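Local coordinates for MamA (Candidatus Magnetobacterium bavaricum, PDB 3VTX), which is a tetratricopeptide-repeat protein whose paired antiparallel helices stack into a superhelical array, a fold that generally serves as a scaffold for protein-protein interactions, at residues F140-A143 with Y144-G148. Sequence-based numbering, arbitrary orientation.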
loop_
_atom_site.group_PDB
_atom_site.type_symbol
_atom_site.label_atom_id
_atom_site.label_comp_id
_atom_site.label_asym_id
_atom_site.label_seq_id
_atom_site.Cartn_x
_atom_site.Cartn_y
_atom_site.Cartn_z
ATOM N N PHE A 140 -5.680 14.820 -1.403
ATOM C CA PHE A 140 -6.210 13.451 -1.458
ATOM C C PHE A 140 -7.625 13.375 -0.821
ATOM O O PHE A 140 -7.745 13.262 0.400
ATOM C CB PHE A 140 -5.269 12.485 -0.745
ATOM C CG PHE A 140 -5.725 11.030 -0.857
ATOM C CD1 PHE A 140 -6.237 10.524 -2.014
ATOM C CD2 PHE A 140 -5.559 10.185 0.217
ATOM C CE1 PHE A 140 -6.620 9.192 -2.110
ATOM C CE2 PHE A 140 -5.998 8.859 0.116
ATOM C CZ PHE A 140 -6.472 8.367 -0.999
ATOM N N ILE A 141 -8.605 13.376 -1.678
ATOM C CA ILE A 141 -10.023 13.523 -1.282
ATOM C C ILE A 141 -10.484 12.355 -0.382
ATOM O O ILE A 141 -11.173 12.570 0.629
ATOM C CB ILE A 141 -10.924 13.656 -2.525
ATOM C CG1 ILE A 141 -10.648 15.026 -3.247
ATOM C CG2 ILE A 141 -12.473 13.692 -2.168
ATOM C CD1 ILE A 141 -10.888 14.924 -4.630
ATOM N N ARG A 142 -10.108 11.147 -0.714
ATOM C CA ARG A 142 -10.619 10.022 0.032
ATOM C C ARG A 142 -10.178 10.030 1.483
ATOM O O ARG A 142 -10.876 9.497 2.306
ATOM C CB ARG A 142 -10.255 8.674 -0.627
ATOM C CG ARG A 142 -11.261 7.604 -0.186
ATOM C CD ARG A 142 -11.022 6.303 -0.884
ATOM N NE ARG A 142 -12.012 5.290 -0.637
ATOM C CZ ARG A 142 -11.930 4.289 0.229
ATOM N NH1 ARG A 142 -12.909 3.404 0.343
ATOM N NH2 ARG A 142 -10.910 4.189 1.036
ATOM N N ALA A 143 -9.047 10.618 1.835
ATOM C CA ALA A 143 -8.652 10.691 3.208
ATOM C C ALA A 143 -9.644 11.461 4.042
ATOM O O ALA A 143 -9.908 11.111 5.216
ATOM C CB ALA A 143 -7.243 11.244 3.335
ATOM N N TYR A 144 -10.143 12.544 3.492
ATOM C CA TYR A 144 -11.262 13.286 4.217
ATOM C C TYR A 144 -12.503 12.434 4.362
ATOM O O TYR A 144 -13.099 12.367 5.453
ATOM C CB TYR A 144 -11.663 14.529 3.465
ATOM C CG TYR A 144 -10.490 15.491 3.347
ATOM C CD1 TYR A 144 -10.314 16.493 4.263
ATOM C CD2 TYR A 144 -9.597 15.393 2.296
ATOM C CE1 TYR A 144 -9.180 17.350 4.147
ATOM C CE2 TYR A 144 -8.527 16.286 2.159
ATOM C CZ TYR A 144 -8.324 17.215 3.066
ATOM O OH TYR A 144 -7.256 18.090 2.899
ATOM N N GLN A 145 -12.859 11.654 3.320
ATOM C CA GLN A 145 -14.006 10.766 3.425
ATOM C C GLN A 145 -13.754 9.719 4.531
ATOM O O GLN A 145 -14.632 9.429 5.317
ATOM C CB GLN A 145 -14.287 10.088 2.075
ATOM C CG GLN A 145 -14.659 10.998 0.963
ATOM C CD GLN A 145 -14.714 10.220 -0.363
ATOM O OE1 GLN A 145 -15.566 9.297 -0.487
ATOM N NE2 GLN A 145 -13.735 10.405 -1.260
ATOM N N SER A 146 -12.576 9.142 4.508
ATOM C CA SER A 146 -12.171 8.082 5.472
ATOM C C SER A 146 -12.198 8.610 6.905
ATOM O O SER A 146 -12.666 7.888 7.838
ATOM C CB SER A 146 -10.815 7.476 5.123
ATOM O OG SER A 146 -10.890 6.782 3.904
ATOM N N ILE A 147 -11.749 9.868 7.112
ATOM C CA ILE A 147 -11.914 10.517 8.414
ATOM C C ILE A 147 -13.371 10.592 8.826
ATOM O O ILE A 147 -13.728 10.223 9.944
ATOM C CB ILE A 147 -11.210 11.869 8.550
ATOM C CG1 ILE A 147 -9.693 11.654 8.416
ATOM C CG2 ILE A 147 -11.658 12.547 9.892
ATOM C CD1 ILE A 147 -8.944 13.015 8.259
ATOM N N GLY A 148 -14.196 10.990 7.908
ATOM C CA GLY A 148 -15.653 11.058 8.147
ATOM C C GLY A 148 -16.188 9.710 8.608
ATOM O O GLY A 148 -16.985 9.622 9.578
#
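The amide end of Gln-145 folds back over the first turn of helix 141-153 and settles between Ile-141 and Arg-142. Its CG stands beside its own backbone N (chi1 -63°) and the chain runs extended from there, which carries NE2 back toward the N-terminal end of the helix, 3.4 Å from Arg-142 CA. The same nitrogen lies 3.6 Å from Ile-141 CG2, the branch anti to its residue's backbone N, and a little farther from CB and CG of Arg-142. The arginine chain crosses the glutamine at about a right angle and, extended from CG to NE, takes its guanidinium toward helix 107-119, where NH2 and Ser-146 OG both hydrogen-bond to Tyr-111 OH. Ser-146 OG also sits 3.2 Å from Arg-142 O, a carbonyl that already accepts the 2.8 Å bond from Ser-146 N nearly in line with its C=O.

Tyr-144 leaves the helix in another direction. The CD2 edge of its ring meets two carbonyl oxygens at the start of the helix, with Phe-140 O 3.4 Å from CD2 and Ile-141 O lying in the ring plane, while its hydroxyl is bonded to Pro-138 O just ahead of the helix. On the next turn, Ile-147 N donates to Ala-143 O at 2.9 Å, and CG1 of the isoleucine comes within 3.3 Å of that oxygen.

The helix lies between helices 123-136 and 157-169 in the tetratricopeptide-repeat stack: Ala-143 packs on Ile-134 of helix 123-136, while Tyr-144 and Ile-147 touch both. Chemically, the contact is backbone hydrogen bonding overlaid with van der Waals contacts of the Gln-145 amide and an aromatic edge against carbonyl oxygens; Arg-142 and Ser-146 share Tyr-111 on helix 107-119, whereas Tyr-144 ties back to the loop before its own helix.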